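Glutathione S-transferase (Rhodospirillum rubrum F11, PDB 4O7H) probably catalyses the conjugation of glutathione to electrophilic substrates, working as a dimeric glutathione S-transferase. Local coordinates at residues A[2-16]-A[41-55]. Numbering follows the deposited sequence.
Sequences RRLYHHGLSPAARKV and FLAMNPEGEVPVLVE
Tyr-5 and Val-52 face each other as a hydrogen-bonded pair where strand 3-6 runs antiparallel to strand 52-54, the central two strands of the thioredoxin-fold sheet. Tyr-5 N donates to Val-52 O at 2.9 Å, and Val-52 N returns a longer bond to Tyr-5 O; Arg-3 and Val-54 repeat the exchange further along. Tyr-5 projects from the same sheet face as Val-52 and Val-54, and a chi1 of -68°, with CG anti to the carbonyl carbon, swings its ring to where the edge meets Val-54 CG2 and one face meets Met-44 CE. That methyl sits 3.9 Å from the Tyr-5 ring centroid, while the sulfur approaches obliquely, a Met-aromatic contact. The Phe-41 ring turns its edge toward Tyr-5 in an offset edge-to-face pair, planes 65° apart. Arg-3 NH1 reaches Tyr-5 OH in the guanidinium plane, while Arg-3 NH2 bridges to Glu-28.

On the other side of the sheet, Pro-51, preceded by a cis peptide bond, packs against the start of helix 11-22. Its CD lies 3.7 Å from Ala-12 CB, and its CG meets Val-16 CG2. This cis-proline is a hallmark of the thioredoxin fold; in relatives the residue before it, here Val-50, pairs its backbone with glutathione. Ser-10 OG caps the helix by accepting from Ala-13 N, and a water joins the same hydroxyl to Val-50 O.

At the strand ends, Arg-2 binds Asp-26 O and Tyr-75, and Tyr-70 and Tyr-75 hold Glu-55 OE2. Arg-2 and Glu-55 form a salt bridge, NE meeting OE1 at 2.9 Å on the syn side but 19° out of the carboxylate plane.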
loop_
_atom_site.group_PDB
_atom_site.type_symbol
_atom_site.label_atom_id
_atom_site.label_comp_id
_atom_site.label_asym_id
_atom_site.label_seq_id
_atom_site.Cartn_x
_atom_site.Cartn_y
_atom_site.Cartn_z
ATOM N N ARG A 2 26.130 1.149 1.898
ATOM C CA ARG A 2 24.653 1.071 1.764
ATOM C C ARG A 2 24.178 -0.331 2.023
ATOM O O ARG A 2 24.758 -1.280 1.525
ATOM C CB ARG A 2 24.298 1.495 0.342
ATOM C CG ARG A 2 22.847 1.445 -0.027
ATOM C CD ARG A 2 22.563 1.824 -1.460
ATOM N NE ARG A 2 22.968 3.155 -1.846
ATOM C CZ ARG A 2 23.933 3.463 -2.723
ATOM N NH1 ARG A 2 24.608 2.512 -3.327
ATOM N NH2 ARG A 2 24.167 4.717 -3.015
ATOM N N ARG A 3 23.080 -0.493 2.770
ATOM C CA ARG A 3 22.626 -1.819 3.203
ATOM C C ARG A 3 21.121 -1.937 3.084
ATOM O O ARG A 3 20.384 -0.938 3.275
ATOM C CB ARG A 3 23.023 -2.034 4.644
ATOM C CG ARG A 3 22.409 -3.152 5.399
ATOM C CD ARG A 3 22.823 -2.826 6.859
ATOM N NE ARG A 3 24.257 -3.113 6.960
ATOM C CZ ARG A 3 24.828 -3.599 8.035
ATOM N NH1 ARG A 3 24.111 -3.734 9.128
ATOM N NH2 ARG A 3 26.098 -3.961 8.001
ATOM N N LEU A 4 20.687 -3.134 2.745
ATOM C CA LEU A 4 19.257 -3.446 2.704
ATOM C C LEU A 4 18.951 -4.611 3.639
ATOM O O LEU A 4 19.472 -5.744 3.487
ATOM C CB LEU A 4 18.834 -3.801 1.260
ATOM C CG LEU A 4 17.340 -4.041 1.150
ATOM C CD1 LEU A 4 16.617 -2.714 1.234
ATOM C CD2 LEU A 4 16.986 -4.835 -0.088
ATOM N N TYR A 5 18.119 -4.350 4.627
ATOM C CA TYR A 5 17.545 -5.388 5.445
ATOM C C TYR A 5 16.414 -6.040 4.685
ATOM O O TYR A 5 15.445 -5.355 4.234
ATOM C CB TYR A 5 17.068 -4.845 6.808
ATOM C CG TYR A 5 18.189 -4.403 7.725
ATOM C CD1 TYR A 5 18.714 -3.119 7.646
ATOM C CD2 TYR A 5 18.757 -5.292 8.616
ATOM C CE1 TYR A 5 19.754 -2.711 8.449
ATOM C CE2 TYR A 5 19.804 -4.907 9.415
ATOM C CZ TYR A 5 20.306 -3.636 9.322
ATOM O OH TYR A 5 21.365 -3.218 10.151
ATOM N N HIS A 6 16.483 -7.358 4.546
ATOM C CA HIS A 6 15.525 -8.057 3.701
ATOM C C HIS A 6 15.271 -9.481 4.225
ATOM O O HIS A 6 15.971 -9.972 5.131
ATOM C CB HIS A 6 16.039 -8.126 2.252
ATOM C CG HIS A 6 17.004 -9.242 2.003
ATOM N ND1 HIS A 6 16.639 -10.389 1.336
ATOM C CD2 HIS A 6 18.311 -9.379 2.317
ATOM C CE1 HIS A 6 17.671 -11.212 1.292
ATOM N NE2 HIS A 6 18.705 -10.620 1.868
ATOM N N HIS A 7 14.331 -10.155 3.615
ATOM C CA HIS A 7 14.273 -11.598 3.675
ATOM C C HIS A 7 13.647 -12.113 2.422
ATOM O O HIS A 7 12.900 -11.402 1.743
ATOM C CB HIS A 7 13.653 -12.152 4.949
ATOM C CG HIS A 7 12.229 -11.842 5.168
ATOM N ND1 HIS A 7 11.212 -12.424 4.445
ATOM C CD2 HIS A 7 11.621 -11.093 6.123
ATOM C CE1 HIS A 7 10.040 -12.014 4.905
ATOM N NE2 HIS A 7 10.260 -11.211 5.933
ATOM N N GLY A 8 13.968 -13.347 2.087
ATOM C CA GLY A 8 13.541 -13.915 0.818
ATOM C C GLY A 8 12.054 -14.088 0.663
ATOM O O GLY A 8 11.578 -14.209 -0.474
ATOM N N LEU A 9 11.282 -14.117 1.749
ATOM C CA LEU A 9 9.864 -14.314 1.615
ATOM C C LEU A 9 9.072 -13.023 1.433
ATOM O O LEU A 9 7.878 -13.047 1.358
ATOM C CB LEU A 9 9.349 -15.018 2.882
ATOM C CG LEU A 9 9.914 -16.431 3.034
ATOM C CD1 LEU A 9 9.212 -17.067 4.220
ATOM C CD2 LEU A 9 9.639 -17.246 1.787
ATOM N N SER A 10 9.754 -11.892 1.388
ATOM C CA SER A 10 9.071 -10.603 1.338
ATOM C C SER A 10 9.007 -10.106 -0.106
ATOM O O SER A 10 10.059 -9.834 -0.677
ATOM C CB SER A 10 9.871 -9.570 2.139
ATOM O OG SER A 10 9.399 -8.208 1.901
ATOM N N PRO A 11 7.800 -9.959 -0.676
ATOM C CA PRO A 11 7.750 -9.398 -2.023
ATOM C C PRO A 11 8.272 -7.990 -2.104
ATOM O O PRO A 11 8.893 -7.632 -3.111
ATOM C CB PRO A 11 6.284 -9.462 -2.395
ATOM C CG PRO A 11 5.551 -9.658 -1.111
ATOM C CD PRO A 11 6.466 -10.349 -0.185
ATOM N N ALA A 12 8.002 -7.175 -1.104
ATOM C CA ALA A 12 8.487 -5.823 -1.128
ATOM C C ALA A 12 10.002 -5.739 -1.095
ATOM O O ALA A 12 10.625 -4.918 -1.749
ATOM C CB ALA A 12 7.909 -5.041 0.037
ATOM N N ALA A 13 10.604 -6.590 -0.282
ATOM C CA ALA A 13 12.053 -6.618 -0.201
ATOM C C ALA A 13 12.666 -7.127 -1.483
ATOM O O ALA A 13 13.675 -6.558 -1.950
ATOM C CB ALA A 13 12.517 -7.428 1.010
ATOM N N ARG A 14 12.047 -8.136 -2.094
ATOM C CA ARG A 14 12.505 -8.571 -3.409
ATOM C C ARG A 14 12.477 -7.423 -4.376
ATOM O O ARG A 14 13.434 -7.205 -5.142
ATOM C CB ARG A 14 11.688 -9.752 -3.918
ATOM C CG ARG A 14 11.931 -11.084 -3.199
ATOM C CD ARG A 14 11.204 -12.268 -3.881
ATOM N NE ARG A 14 11.662 -13.493 -3.230
ATOM C CZ ARG A 14 11.962 -14.632 -3.840
ATOM N NH1 ARG A 14 11.733 -14.806 -5.122
ATOM N NH2 ARG A 14 12.504 -15.613 -3.124
ATOM N N LYS A 15 11.372 -6.693 -4.393
ATOM C CA LYS A 15 11.251 -5.546 -5.288
ATOM C C LYS A 15 12.360 -4.529 -5.120
ATOM O O LYS A 15 12.931 -4.035 -6.086
ATOM C CB LYS A 15 9.877 -4.872 -5.181
ATOM C CG LYS A 15 9.922 -3.446 -5.735
ATOM C CD LYS A 15 8.589 -2.912 -6.045
ATOM C CE LYS A 15 7.753 -2.763 -4.842
ATOM N NZ LYS A 15 6.485 -2.150 -5.307
ATOM N N VAL A 16 12.695 -4.182 -3.878
ATOM C CA VAL A 16 13.752 -3.223 -3.646
ATOM C C VAL A 16 15.123 -3.753 -4.114
ATOM O O VAL A 16 15.896 -3.028 -4.725
ATOM C CB VAL A 16 13.758 -2.763 -2.179
ATOM C CG1 VAL A 16 14.938 -1.840 -1.907
ATOM C CG2 VAL A 16 12.482 -1.967 -1.827
ATOM N N PHE A 41 16.082 -4.221 15.876
ATOM C CA PHE A 41 15.461 -4.022 14.548
ATOM C C PHE A 41 14.207 -3.170 14.681
ATOM O O PHE A 41 14.013 -2.242 13.906
ATOM C CB PHE A 41 15.164 -5.352 13.853
ATOM C CG PHE A 41 14.600 -5.193 12.475
ATOM C CD1 PHE A 41 15.418 -5.036 11.406
ATOM C CD2 PHE A 41 13.235 -5.195 12.263
ATOM C CE1 PHE A 41 14.900 -4.845 10.142
ATOM C CE2 PHE A 41 12.715 -5.038 10.982
ATOM C CZ PHE A 41 13.543 -4.801 9.952
ATOM N N LEU A 42 13.394 -3.457 15.696
ATOM C CA LEU A 42 12.205 -2.683 15.982
ATOM C C LEU A 42 12.534 -1.245 16.286
ATOM O O LEU A 42 11.793 -0.335 15.930
ATOM C CB LEU A 42 11.454 -3.268 17.200
ATOM C CG LEU A 42 10.510 -4.405 16.916
ATOM C CD1 LEU A 42 9.935 -4.927 18.235
ATOM C CD2 LEU A 42 9.384 -3.962 15.988
ATOM N N ALA A 43 13.664 -1.009 16.979
ATOM C CA ALA A 43 14.082 0.346 17.247
ATOM C C ALA A 43 14.339 1.104 15.964
ATOM O O ALA A 43 14.057 2.272 15.884
ATOM C CB ALA A 43 15.337 0.392 18.138
ATOM N N MET A 44 14.889 0.426 14.964
ATOM C CA MET A 44 15.162 1.052 13.675
ATOM C C MET A 44 13.883 1.243 12.822
ATOM O O MET A 44 13.702 2.298 12.188
ATOM C CB MET A 44 16.154 0.171 12.916
ATOM C CG MET A 44 16.433 0.633 11.516
ATOM S SD MET A 44 17.616 -0.408 10.664
ATOM C CE MET A 44 16.747 -1.915 10.584
ATOM N N ASN A 45 13.021 0.224 12.837
ATOM C CA ASN A 45 11.714 0.229 12.180
ATOM C C ASN A 45 10.598 -0.275 13.051
ATOM O O ASN A 45 10.408 -1.469 13.264
ATOM C CB ASN A 45 11.719 -0.655 10.916
ATOM C CG ASN A 45 10.365 -0.639 10.258
ATOM O OD1 ASN A 45 9.554 0.188 10.606
ATOM N ND2 ASN A 45 10.131 -1.486 9.281
ATOM N N PRO A 46 9.856 0.649 13.652
ATOM C CA PRO A 46 8.809 0.223 14.574
ATOM C C PRO A 46 7.732 -0.647 14.023
ATOM O O PRO A 46 7.028 -1.311 14.791
ATOM C CB PRO A 46 8.230 1.540 15.060
ATOM C CG PRO A 46 8.452 2.481 13.965
ATOM C CD PRO A 46 9.839 2.097 13.448
ATOM N N GLU A 47 7.570 -0.672 12.687
ATOM C CA GLU A 47 6.622 -1.564 12.078
ATOM C C GLU A 47 7.093 -3.027 12.089
ATOM O O GLU A 47 6.298 -3.949 11.959
ATOM C CB GLU A 47 6.308 -1.081 10.657
ATOM C CG GLU A 47 4.988 -1.640 10.199
ATOM C CD GLU A 47 4.618 -1.386 8.740
ATOM O OE1 GLU A 47 5.262 -0.567 8.018
ATOM O OE2 GLU A 47 3.611 -1.997 8.351
ATOM N N GLY A 48 8.395 -3.238 12.258
ATOM C CA GLY A 48 8.994 -4.577 12.381
ATOM C C GLY A 48 8.940 -5.372 11.094
ATOM O O GLY A 48 8.871 -6.615 11.124
ATOM N N GLU A 49 8.976 -4.651 9.972
ATOM C CA GLU A 49 8.973 -5.278 8.658
ATOM C C GLU A 49 10.248 -4.984 7.901
ATOM O O GLU A 49 10.869 -3.942 8.121
ATOM C CB GLU A 49 7.830 -4.723 7.826
ATOM C CG GLU A 49 6.453 -4.812 8.474
ATOM C CD GLU A 49 5.730 -6.102 8.253
ATOM O OE1 GLU A 49 6.386 -7.129 7.857
ATOM O OE2 GLU A 49 4.467 -6.078 8.456
ATOM N N VAL A 50 10.580 -5.888 6.971
ATOM C CA VAL A 50 11.464 -5.577 5.881
ATOM C C VAL A 50 10.641 -5.136 4.635
ATOM O O VAL A 50 9.479 -5.527 4.500
ATOM C CB VAL A 50 12.385 -6.750 5.506
ATOM C CG1 VAL A 50 13.354 -7.015 6.656
ATOM C CG2 VAL A 50 11.566 -7.996 5.140
ATOM N N PRO A 51 11.240 -4.365 3.724
ATOM C CA PRO A 51 12.623 -3.864 3.647
ATOM C C PRO A 51 12.883 -2.595 4.417
ATOM O O PRO A 51 11.978 -1.767 4.670
ATOM C CB PRO A 51 12.824 -3.580 2.168
ATOM C CG PRO A 51 11.440 -3.205 1.693
ATOM C CD PRO A 51 10.483 -4.028 2.497
ATOM N N VAL A 52 14.155 -2.447 4.808
ATOM C CA VAL A 52 14.653 -1.185 5.331
ATOM C C VAL A 52 15.989 -0.895 4.620
ATOM O O VAL A 52 16.889 -1.771 4.620
ATOM C CB VAL A 52 14.911 -1.263 6.851
ATOM C CG1 VAL A 52 15.447 0.053 7.364
ATOM C CG2 VAL A 52 13.610 -1.600 7.572
ATOM N N LEU A 53 16.119 0.287 4.055
ATOM C CA LEU A 53 17.350 0.743 3.418
ATOM C C LEU A 53 18.099 1.685 4.355
ATOM O O LEU A 53 17.486 2.637 4.893
ATOM C CB LEU A 53 17.038 1.453 2.114
ATOM C CG LEU A 53 18.194 2.018 1.271
ATOM C CD1 LEU A 53 18.997 0.896 0.632
ATOM C CD2 LEU A 53 17.654 2.983 0.250
ATOM N N VAL A 54 19.404 1.425 4.540
ATOM C CA VAL A 54 20.268 2.348 5.328
ATOM C C VAL A 54 21.430 2.805 4.418
ATOM O O VAL A 54 22.213 1.976 3.893
ATOM C CB VAL A 54 20.790 1.712 6.618
ATOM C CG1 VAL A 54 21.526 2.763 7.455
ATOM C CG2 VAL A 54 19.657 1.040 7.384
ATOM N N GLU A 55 21.451 4.093 4.136
ATOM C CA GLU A 55 22.505 4.678 3.336
ATOM C C GLU A 55 23.791 4.736 4.170
ATOM O O GLU A 55 23.761 4.608 5.368
ATOM C CB GLU A 55 22.136 6.070 2.851
ATOM C CG GLU A 55 20.961 6.138 1.877
ATOM C CD GLU A 55 21.327 5.811 0.446
ATOM O OE1 GLU A 55 22.256 5.001 0.219
ATOM O OE2 GLU A 55 20.683 6.397 -0.445
HETATM O O HOH W 1 7.698 -7.742 3.888
#